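Local coordinates for flagellar assembly protein FliH (Salmonella typhimurium, PDB 5B0O) that is needed for the assembly and regrowth of the bacterial flagellum, working in the cytoplasm as part of flagellar protein export, at residues L55-F69 with G109-A122. Residues are numbered along the deposited sequence; the frame is centred on the assembly and turned at random.
Sequences LIKQIQQLLQQEPLF and GGCKVSADEGDLDA
Helix 53-63 and the loop that follows it pack across one face of the hairpin formed by strands 112-114 and 119-121, an apolar helix-on-sheet contact in the C-terminal globular part of FliH. Leu62 lies at its centre, CD1 toward Cys111 and Val113 and CD2 toward Leu120. Leu62 CD1 approaches Cys111 SG at 3.6 Å and also meets Val113 CG2, while Leu62 CD2 rests against Leu120 CD1 at 3.7 Å. One turn earlier, Gln58 touches Ala122 CB through its CG, the aliphatic part of its chain. At the start of the segment Leu55, with CG swung beside its carbonyl carbon (chi1 172°), lays CD1 over the backbone of Gly109 and Gly110, 3.7 Å from Gly110 N. Beyond the helix, Phe69 closes the far end of the hairpin. Its CB meets Ala115 CB; Gly118 O sits over one ring face, offset toward the rim and 3.8 Å from Phe69 CZ, and Val113 CG1 lies at the ring edge, 4.1 Å from Phe69 CD2. Leu120 CG approaches the ring obliquely, 3.9 Å from Phe69 CE2. The Glu117 carboxylate slants across Phe69, its plane turned 39° from the ring, and its OE2 is hydrogen-bonded to Ser70 N. Residues 119-121 also pair antiparallel with a strand of another protein's chain, extending the sheet across that interface. With no hydrogen bond joining helix segment and hairpin, their association here rests largely on buried van der Waals packing, mostly of apolar side chains, with some backbone and carboxylate atoms taking part.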
ATOM      1  N   LEU E  55       6.225 -38.355  -0.796  1.00 50.18           N
ATOM      2  CA  LEU E  55       7.016 -38.105  -1.999  1.00 47.83           C
ATOM      3  C   LEU E  55       6.506 -38.943  -3.167  1.00 48.53           C
ATOM      4  O   LEU E  55       6.309 -38.430  -4.267  1.00 51.63           O
ATOM      5  CB  LEU E  55       8.501 -38.391  -1.750  1.00 44.45           C
ATOM      6  CG  LEU E  55       9.425 -38.348  -2.970  1.00 38.74           C
ATOM      7  CD1 LEU E  55       9.342 -37.000  -3.631  1.00 42.38           C
ATOM      8  CD2 LEU E  55      10.861 -38.658  -2.596  1.00 39.22           C
ATOM      9  N   ILE E  56       6.279 -40.229  -2.922  1.00 45.42           N
ATOM     10  CA  ILE E  56       5.743 -41.109  -3.955  1.00 45.64           C
ATOM     11  C   ILE E  56       4.371 -40.658  -4.448  1.00 41.99           C
ATOM     12  O   ILE E  56       4.000 -40.926  -5.584  1.00 39.83           O
ATOM     13  CB  ILE E  56       5.661 -42.569  -3.482  1.00 47.07           C
ATOM     14  CG1 ILE E  56       7.061 -43.124  -3.263  1.00 46.57           C
ATOM     15  CG2 ILE E  56       4.950 -43.426  -4.520  1.00 46.93           C
ATOM     16  CD1 ILE E  56       7.903 -43.090  -4.512  1.00 47.64           C
ATOM     17  N   LYS E  57       3.610 -39.981  -3.599  1.00 43.07           N
ATOM     18  CA  LYS E  57       2.301 -39.511  -4.022  1.00 40.95           C
ATOM     19  C   LYS E  57       2.433 -38.279  -4.893  1.00 42.75           C
ATOM     20  O   LYS E  57       1.693 -38.121  -5.864  1.00 42.06           O
ATOM     21  CB  LYS E  57       1.404 -39.221  -2.824  1.00 45.21           C
ATOM     22  CG  LYS E  57       0.957 -40.460  -2.086  1.00 63.22           C
ATOM     23  CD  LYS E  57      -0.013 -40.104  -0.963  1.00 80.55           C
ATOM     24  CE  LYS E  57      -0.316 -41.317  -0.094  1.00 81.23           C
ATOM     25  NZ  LYS E  57      -0.935 -42.420  -0.878  1.00 85.00           N
ATOM     26  N   GLN E  58       3.382 -37.412  -4.550  1.00 43.26           N
ATOM     27  CA  GLN E  58       3.602 -36.185  -5.306  1.00 44.56           C
ATOM     28  C   GLN E  58       4.048 -36.488  -6.731  1.00 41.70           C
ATOM     29  O   GLN E  58       3.579 -35.859  -7.687  1.00 36.58           O
ATOM     30  CB  GLN E  58       4.651 -35.314  -4.620  1.00 40.86           C
ATOM     31  CG  GLN E  58       4.904 -33.997  -5.326  1.00 29.05           C
ATOM     32  CD  GLN E  58       3.776 -33.013  -5.132  1.00 37.82           C
ATOM     33  OE1 GLN E  58       3.477 -32.622  -4.011  1.00 46.15           O
ATOM     34  NE2 GLN E  58       3.147 -32.602  -6.224  1.00 49.64           N
ATOM     35  N   ILE E  59       4.965 -37.443  -6.863  1.00 36.36           N
ATOM     36  CA  ILE E  59       5.469 -37.848  -8.170  1.00 37.59           C
ATOM     37  C   ILE E  59       4.338 -38.403  -9.025  1.00 41.86           C
ATOM     38  O   ILE E  59       4.246 -38.099 -10.219  1.00 42.98           O
ATOM     39  CB  ILE E  59       6.597 -38.877  -8.052  1.00 30.44           C
ATOM     40  CG1 ILE E  59       7.816 -38.238  -7.387  1.00 36.77           C
ATOM     41  CG2 ILE E  59       6.970 -39.398  -9.414  1.00 30.42           C
ATOM     42  CD1 ILE E  59       8.942 -39.194  -7.099  1.00 38.93           C
ATOM     43  N   GLN E  60       3.474 -39.206  -8.408  1.00 37.24           N
ATOM     44  CA  GLN E  60       2.262 -39.667  -9.065  1.00 39.12           C
ATOM     45  C   GLN E  60       1.467 -38.472  -9.571  1.00 44.64           C
ATOM     46  O   GLN E  60       1.037 -38.441 -10.723  1.00 44.71           O
ATOM     47  CB  GLN E  60       1.402 -40.470  -8.097  1.00 43.38           C
ATOM     48  CG  GLN E  60       1.937 -41.850  -7.768  1.00 52.00           C
ATOM     49  CD  GLN E  60       1.042 -42.586  -6.785  1.00 66.57           C
ATOM     50  OE1 GLN E  60       0.085 -42.017  -6.245  1.00 61.83           O
ATOM     51  NE2 GLN E  60       1.345 -43.856  -6.548  1.00 74.76           N
ATOM     52  N   GLN E  61       1.272 -37.485  -8.704  1.00 44.11           N
ATOM     53  CA  GLN E  61       0.554 -36.284  -9.097  1.00 41.68           C
ATOM     54  C   GLN E  61       1.266 -35.574 -10.239  1.00 37.34           C
ATOM     55  O   GLN E  61       0.628 -35.110 -11.177  1.00 37.39           O
ATOM     56  CB  GLN E  61       0.399 -35.320  -7.925  1.00 42.94           C
ATOM     57  CG  GLN E  61       0.518 -33.859  -8.347  1.00 47.59           C
ATOM     58  CD  GLN E  61      -0.555 -32.981  -7.741  1.00 57.46           C
ATOM     59  OE1 GLN E  61      -0.497 -32.629  -6.560  1.00 53.10           O
ATOM     60  NE2 GLN E  61      -1.548 -32.621  -8.550  1.00 68.35           N
ATOM     61  N   LEU E  62       2.588 -35.479 -10.154  1.00 38.91           N
ATOM     62  CA  LEU E  62       3.345 -34.768 -11.178  1.00 38.01           C
ATOM     63  C   LEU E  62       3.190 -35.441 -12.542  1.00 35.72           C
ATOM     64  O   LEU E  62       2.934 -34.782 -13.545  1.00 33.56           O
ATOM     65  CB  LEU E  62       4.819 -34.631 -10.781  1.00 33.86           C
ATOM     66  CG  LEU E  62       5.122 -33.800  -9.530  1.00 33.67           C
ATOM     67  CD1 LEU E  62       6.606 -33.822  -9.200  1.00 30.65           C
ATOM     68  CD2 LEU E  62       4.646 -32.375  -9.694  1.00 30.23           C
ATOM     69  N   LEU E  63       3.319 -36.761 -12.567  1.00 36.20           N
ATOM     70  CA  LEU E  63       3.212 -37.504 -13.812  1.00 37.01           C
ATOM     71  C   LEU E  63       1.936 -37.155 -14.570  1.00 37.83           C
ATOM     72  O   LEU E  63       1.937 -37.062 -15.797  1.00 42.07           O
ATOM     73  CB  LEU E  63       3.310 -39.005 -13.544  1.00 32.82           C
ATOM     74  CG  LEU E  63       4.735 -39.473 -13.266  1.00 31.52           C
ATOM     75  CD1 LEU E  63       4.790 -40.902 -12.759  1.00 32.87           C
ATOM     76  CD2 LEU E  63       5.568 -39.329 -14.521  1.00 35.99           C
ATOM     77  N   GLN E  64       0.854 -36.937 -13.828  1.00 35.38           N
ATOM     78  CA  GLN E  64      -0.448 -36.673 -14.429  1.00 35.94           C
ATOM     79  C   GLN E  64      -0.777 -35.186 -14.562  1.00 39.59           C
ATOM     80  O   GLN E  64      -1.854 -34.829 -15.026  1.00 40.91           O
ATOM     81  CB  GLN E  64      -1.551 -37.365 -13.629  1.00 36.43           C
ATOM     82  CG  GLN E  64      -1.888 -36.648 -12.343  1.00 41.71           C
ATOM     83  CD  GLN E  64      -3.354 -36.277 -12.251  1.00 58.64           C
ATOM     84  OE1 GLN E  64      -4.210 -36.920 -12.863  1.00 66.92           O
ATOM     85  NE2 GLN E  64      -3.654 -35.236 -11.479  1.00 60.15           N
ATOM     86  N   GLN E  65       0.144 -34.321 -14.153  1.00 42.22           N
ATOM     87  CA  GLN E  65      -0.070 -32.880 -14.261  1.00 33.75           C
ATOM     88  C   GLN E  65       0.036 -32.405 -15.704  1.00 36.56           C
ATOM     89  O   GLN E  65       0.990 -32.748 -16.403  1.00 37.97           O
ATOM     90  CB  GLN E  65       0.946 -32.118 -13.408  1.00 35.09           C
ATOM     91  CG  GLN E  65       0.776 -30.608 -13.454  1.00 38.62           C
ATOM     92  CD  GLN E  65      -0.475 -30.155 -12.738  1.00 42.90           C
ATOM     93  OE1 GLN E  65      -0.614 -30.353 -11.534  1.00 44.40           O
ATOM     94  NE2 GLN E  65      -1.405 -29.559 -13.477  1.00 36.80           N
ATOM     95  N   GLU E  66      -0.927 -31.594 -16.133  1.00 36.94           N
ATOM     96  CA  GLU E  66      -0.921 -31.033 -17.481  1.00 37.48           C
ATOM     97  C   GLU E  66      -0.687 -29.530 -17.379  1.00 43.35           C
ATOM     98  O   GLU E  66      -1.011 -28.917 -16.360  1.00 45.36           O
ATOM     99  CB  GLU E  66      -2.251 -31.300 -18.201  1.00 33.22           C
ATOM    100  CG  GLU E  66      -2.439 -32.714 -18.753  1.00 46.59           C
ATOM    101  CD  GLU E  66      -3.785 -32.903 -19.462  1.00 62.03           C
ATOM    102  OE1 GLU E  66      -4.511 -31.902 -19.639  1.00 62.60           O
ATOM    103  OE2 GLU E  66      -4.122 -34.048 -19.843  1.00 66.79           O
ATOM    104  N   PRO E  67      -0.114 -28.926 -18.427  1.00 32.01           N
ATOM    105  CA  PRO E  67       0.363 -29.553 -19.663  1.00 34.12           C
ATOM    106  C   PRO E  67       1.580 -30.453 -19.460  1.00 36.11           C
ATOM    107  O   PRO E  67       2.366 -30.217 -18.544  1.00 43.35           O
ATOM    108  CB  PRO E  67       0.755 -28.353 -20.526  1.00 31.67           C
ATOM    109  CG  PRO E  67       0.021 -27.217 -19.955  1.00 31.74           C
ATOM    110  CD  PRO E  67      -0.036 -27.461 -18.499  1.00 25.93           C
ATOM    111  N   LEU E  68       1.727 -31.458 -20.323  1.00 33.23           N
ATOM    112  CA  LEU E  68       2.812 -32.437 -20.233  1.00 37.18           C
ATOM    113  C   LEU E  68       4.105 -31.945 -20.875  1.00 38.19           C
ATOM    114  O   LEU E  68       4.081 -31.355 -21.950  1.00 41.08           O
ATOM    115  CB  LEU E  68       2.419 -33.733 -20.946  1.00 39.22           C
ATOM    116  CG  LEU E  68       1.124 -34.475 -20.649  1.00 31.92           C
ATOM    117  CD1 LEU E  68       1.131 -35.752 -21.456  1.00 35.67           C
ATOM    118  CD2 LEU E  68       1.003 -34.779 -19.169  1.00 34.05           C
ATOM    119  N   PHE E  69       5.241 -32.228 -20.245  1.00 36.03           N
ATOM    120  CA  PHE E  69       6.534 -31.856 -20.821  1.00 34.82           C
ATOM    121  C   PHE E  69       6.956 -32.815 -21.930  1.00 31.36           C
ATOM    122  O   PHE E  69       6.898 -34.028 -21.763  1.00 38.41           O
ATOM    123  CB  PHE E  69       7.622 -31.818 -19.743  1.00 36.60           C
ATOM    124  CG  PHE E  69       7.352 -30.832 -18.641  1.00 34.23           C
ATOM    125  CD1 PHE E  69       6.903 -29.557 -18.929  1.00 30.87           C
ATOM    126  CD2 PHE E  69       7.535 -31.189 -17.315  1.00 35.57           C
ATOM    127  CE1 PHE E  69       6.650 -28.658 -17.923  1.00 33.37           C
ATOM    128  CE2 PHE E  69       7.276 -30.289 -16.301  1.00 34.82           C
ATOM    129  CZ  PHE E  69       6.833 -29.022 -16.609  1.00 31.97           C
ATOM    130  N   GLY E 109      12.156 -36.286   0.548  1.00 54.81           N
ATOM    131  CA  GLY E 109      10.717 -36.077   0.560  1.00 50.94           C
ATOM    132  C   GLY E 109      10.259 -35.016  -0.420  1.00 46.40           C
ATOM    133  O   GLY E 109       9.120 -34.549  -0.361  1.00 56.11           O
ATOM    134  N   GLY E 110      11.148 -34.659  -1.343  1.00 45.18           N
ATOM    135  CA  GLY E 110      10.887 -33.616  -2.319  1.00 48.07           C
ATOM    136  C   GLY E 110      11.623 -33.871  -3.619  1.00 43.29           C
ATOM    137  O   GLY E 110      12.607 -34.611  -3.642  1.00 40.34           O
ATOM    138  N   CYS E 111      11.151 -33.254  -4.697  1.00 38.92           N
ATOM    139  CA  CYS E 111      11.655 -33.558  -6.029  1.00 35.96           C
ATOM    140  C   CYS E 111      11.470 -32.397  -6.996  1.00 38.54           C
ATOM    141  O   CYS E 111      10.757 -31.436  -6.709  1.00 35.72           O
ATOM    142  CB  CYS E 111      10.918 -34.764  -6.583  1.00 31.47           C
ATOM    143  SG  CYS E 111       9.163 -34.447  -6.771  1.00 29.57           S
ATOM    144  N   LYS E 112      12.141 -32.478  -8.136  1.00 38.71           N
ATOM    145  CA  LYS E 112      11.902 -31.541  -9.222  1.00 43.95           C
ATOM    146  C   LYS E 112      11.870 -32.290 -10.543  1.00 39.89           C
ATOM    147  O   LYS E 112      12.643 -33.220 -10.748  1.00 37.52           O
ATOM    148  CB  LYS E 112      12.983 -30.456  -9.279  1.00 44.34           C
ATOM    149  CG  LYS E 112      13.043 -29.529  -8.077  1.00 39.85           C
ATOM    150  CD  LYS E 112      14.052 -28.412  -8.317  1.00 41.26           C
ATOM    151  CE  LYS E 112      14.461 -27.738  -7.019  1.00 42.68           C
ATOM    152  NZ  LYS E 112      15.134 -26.441  -7.273  1.00 42.42           N
ATOM    153  N   VAL E 113      10.967 -31.883 -11.429  1.00 42.15           N
ATOM    154  CA  VAL E 113      10.922 -32.405 -12.789  1.00 41.14           C
ATOM    155  C   VAL E 113      11.396 -31.319 -13.739  1.00 38.17           C
ATOM    156  O   VAL E 113      10.860 -30.215 -13.741  1.00 37.79           O
ATOM    157  CB  VAL E 113       9.501 -32.812 -13.182  1.00 35.73           C
ATOM    158  CG1 VAL E 113       9.509 -33.471 -14.537  1.00 33.26           C
ATOM    159  CG2 VAL E 113       8.913 -33.748 -12.136  1.00 40.33           C
ATOM    160  N   SER E 114      12.395 -31.627 -14.554  1.00 37.92           N
ATOM    161  CA  SER E 114      12.972 -30.624 -15.431  1.00 36.16           C
ATOM    162  C   SER E 114      12.834 -31.006 -16.894  1.00 31.19           C
ATOM    163  O   SER E 114      13.147 -32.126 -17.274  1.00 40.47           O
ATOM    164  CB  SER E 114      14.445 -30.426 -15.089  1.00 47.57           C
ATOM    165  OG  SER E 114      14.660 -30.572 -13.702  1.00 46.98           O
ATOM    166  N   ALA E 115      12.367 -30.069 -17.711  1.00 35.57           N
ATOM    167  CA  ALA E 115      12.341 -30.246 -19.160  1.00 36.45           C
ATOM    168  C   ALA E 115      12.744 -28.943 -19.828  1.00 36.66           C
ATOM    169  O   ALA E 115      12.930 -27.927 -19.159  1.00 46.01           O
ATOM    170  CB  ALA E 115      10.960 -30.666 -19.619  1.00 31.36           C
ATOM    171  N   ASP E 116      12.853 -28.961 -21.149  1.00 35.97           N
ATOM    172  CA  ASP E 116      13.245 -27.767 -21.883  1.00 38.59           C
ATOM    173  C   ASP E 116      12.250 -26.638 -21.640  1.00 36.39           C
ATOM    174  O   ASP E 116      12.642 -25.487 -21.468  1.00 37.01           O
ATOM    175  CB  ASP E 116      13.364 -28.058 -23.386  1.00 43.72           C
ATOM    176  CG  ASP E 116      14.388 -29.147 -23.700  1.00 55.35           C
ATOM    177  OD1 ASP E 116      15.287 -29.384 -22.863  1.00 52.04           O
ATOM    178  OD2 ASP E 116      14.294 -29.762 -24.789  1.00 51.58           O
ATOM    179  N   GLU E 117      10.966 -26.980 -21.618  1.00 34.96           N
ATOM    180  CA  GLU E 117       9.893 -25.995 -21.468  1.00 37.87           C
ATOM    181  C   GLU E 117       9.918 -25.310 -20.107  1.00 37.87           C
ATOM    182  O   GLU E 117       9.619 -24.124 -19.998  1.00 40.30           O
ATOM    183  CB  GLU E 117       8.511 -26.641 -21.642  1.00 38.19           C
ATOM    184  CG  GLU E 117       8.341 -27.544 -22.857  1.00 36.77           C
ATOM    185  CD  GLU E 117       8.701 -28.992 -22.576  1.00 38.52           C
ATOM    186  OE1 GLU E 117       9.500 -29.252 -21.653  1.00 39.30           O
ATOM    187  OE2 GLU E 117       8.181 -29.877 -23.285  1.00 41.67           O
ATOM    188  N   GLY E 118      10.248 -26.068 -19.067  1.00 39.69           N
ATOM    189  CA  GLY E 118      10.172 -25.563 -17.707  1.00 41.15           C
ATOM    190  C   GLY E 118      10.189 -26.672 -16.675  1.00 33.29           C
ATOM    191  O   GLY E 118      10.440 -27.818 -17.010  1.00 28.09           O
ATOM    192  N   ASP E 119       9.906 -26.329 -15.421  1.00 38.66           N
ATOM    193  CA  ASP E 119      10.052 -27.269 -14.311  1.00 32.05           C
ATOM    194  C   ASP E 119       8.830 -27.349 -13.400  1.00 30.16           C
ATOM    195  O   ASP E 119       8.124 -26.365 -13.206  1.00 28.95           O
ATOM    196  CB  ASP E 119      11.269 -26.887 -13.467  1.00 30.89           C
ATOM    197  CG  ASP E 119      12.500 -26.613 -14.306  1.00 42.46           C
ATOM    198  OD1 ASP E 119      12.630 -27.210 -15.397  1.00 40.60           O
ATOM    199  OD2 ASP E 119      13.341 -25.803 -13.868  1.00 43.90           O
ATOM    200  N   LEU E 120       8.588 -28.530 -12.843  1.00 34.38           N
ATOM    201  CA  LEU E 120       7.646 -28.675 -11.738  1.00 33.47           C
ATOM    202  C   LEU E 120       8.443 -28.862 -10.455  1.00 37.70           C
ATOM    203  O   LEU E 120       9.080 -29.904 -10.268  1.00 31.83           O
ATOM    204  CB  LEU E 120       6.729 -29.875 -11.953  1.00 29.38           C
ATOM    205  CG  LEU E 120       5.556 -29.636 -12.895  1.00 29.07           C
ATOM    206  CD1 LEU E 120       4.716 -30.887 -13.053  1.00 29.95           C
ATOM    207  CD2 LEU E 120       4.718 -28.496 -12.365  1.00 26.78           C
ATOM    208  N   ASP E 121       8.411 -27.865  -9.571  1.00 33.20           N
ATOM    209  CA  ASP E 121       9.305 -27.889  -8.425  1.00 33.09           C
ATOM    210  C   ASP E 121       8.578 -28.331  -7.171  1.00 36.21           C
ATOM    211  O   ASP E 121       7.863 -27.551  -6.548  1.00 35.79           O
ATOM    212  CB  ASP E 121       9.900 -26.498  -8.213  1.00 31.76           C
ATOM    213  CG  ASP E 121      10.826 -26.431  -7.019  1.00 32.86           C
ATOM    214  OD1 ASP E 121      11.274 -27.486  -6.535  1.00 35.24           O
ATOM    215  OD2 ASP E 121      11.117 -25.312  -6.565  1.00 40.32           O
ATOM    216  N   ALA E 122       8.815 -29.586  -6.796  1.00 38.06           N
ATOM    217  CA  ALA E 122       8.284 -30.181  -5.573  1.00 33.46           C
ATOM    218  C   ALA E 122       9.285 -30.212  -4.408  1.00 31.48           C
ATOM    219  O   ALA E 122       9.051 -30.879  -3.407  1.00 40.90           O
ATOM    220  CB  ALA E 122       7.705 -31.543  -5.841  1.00 38.98           C
TER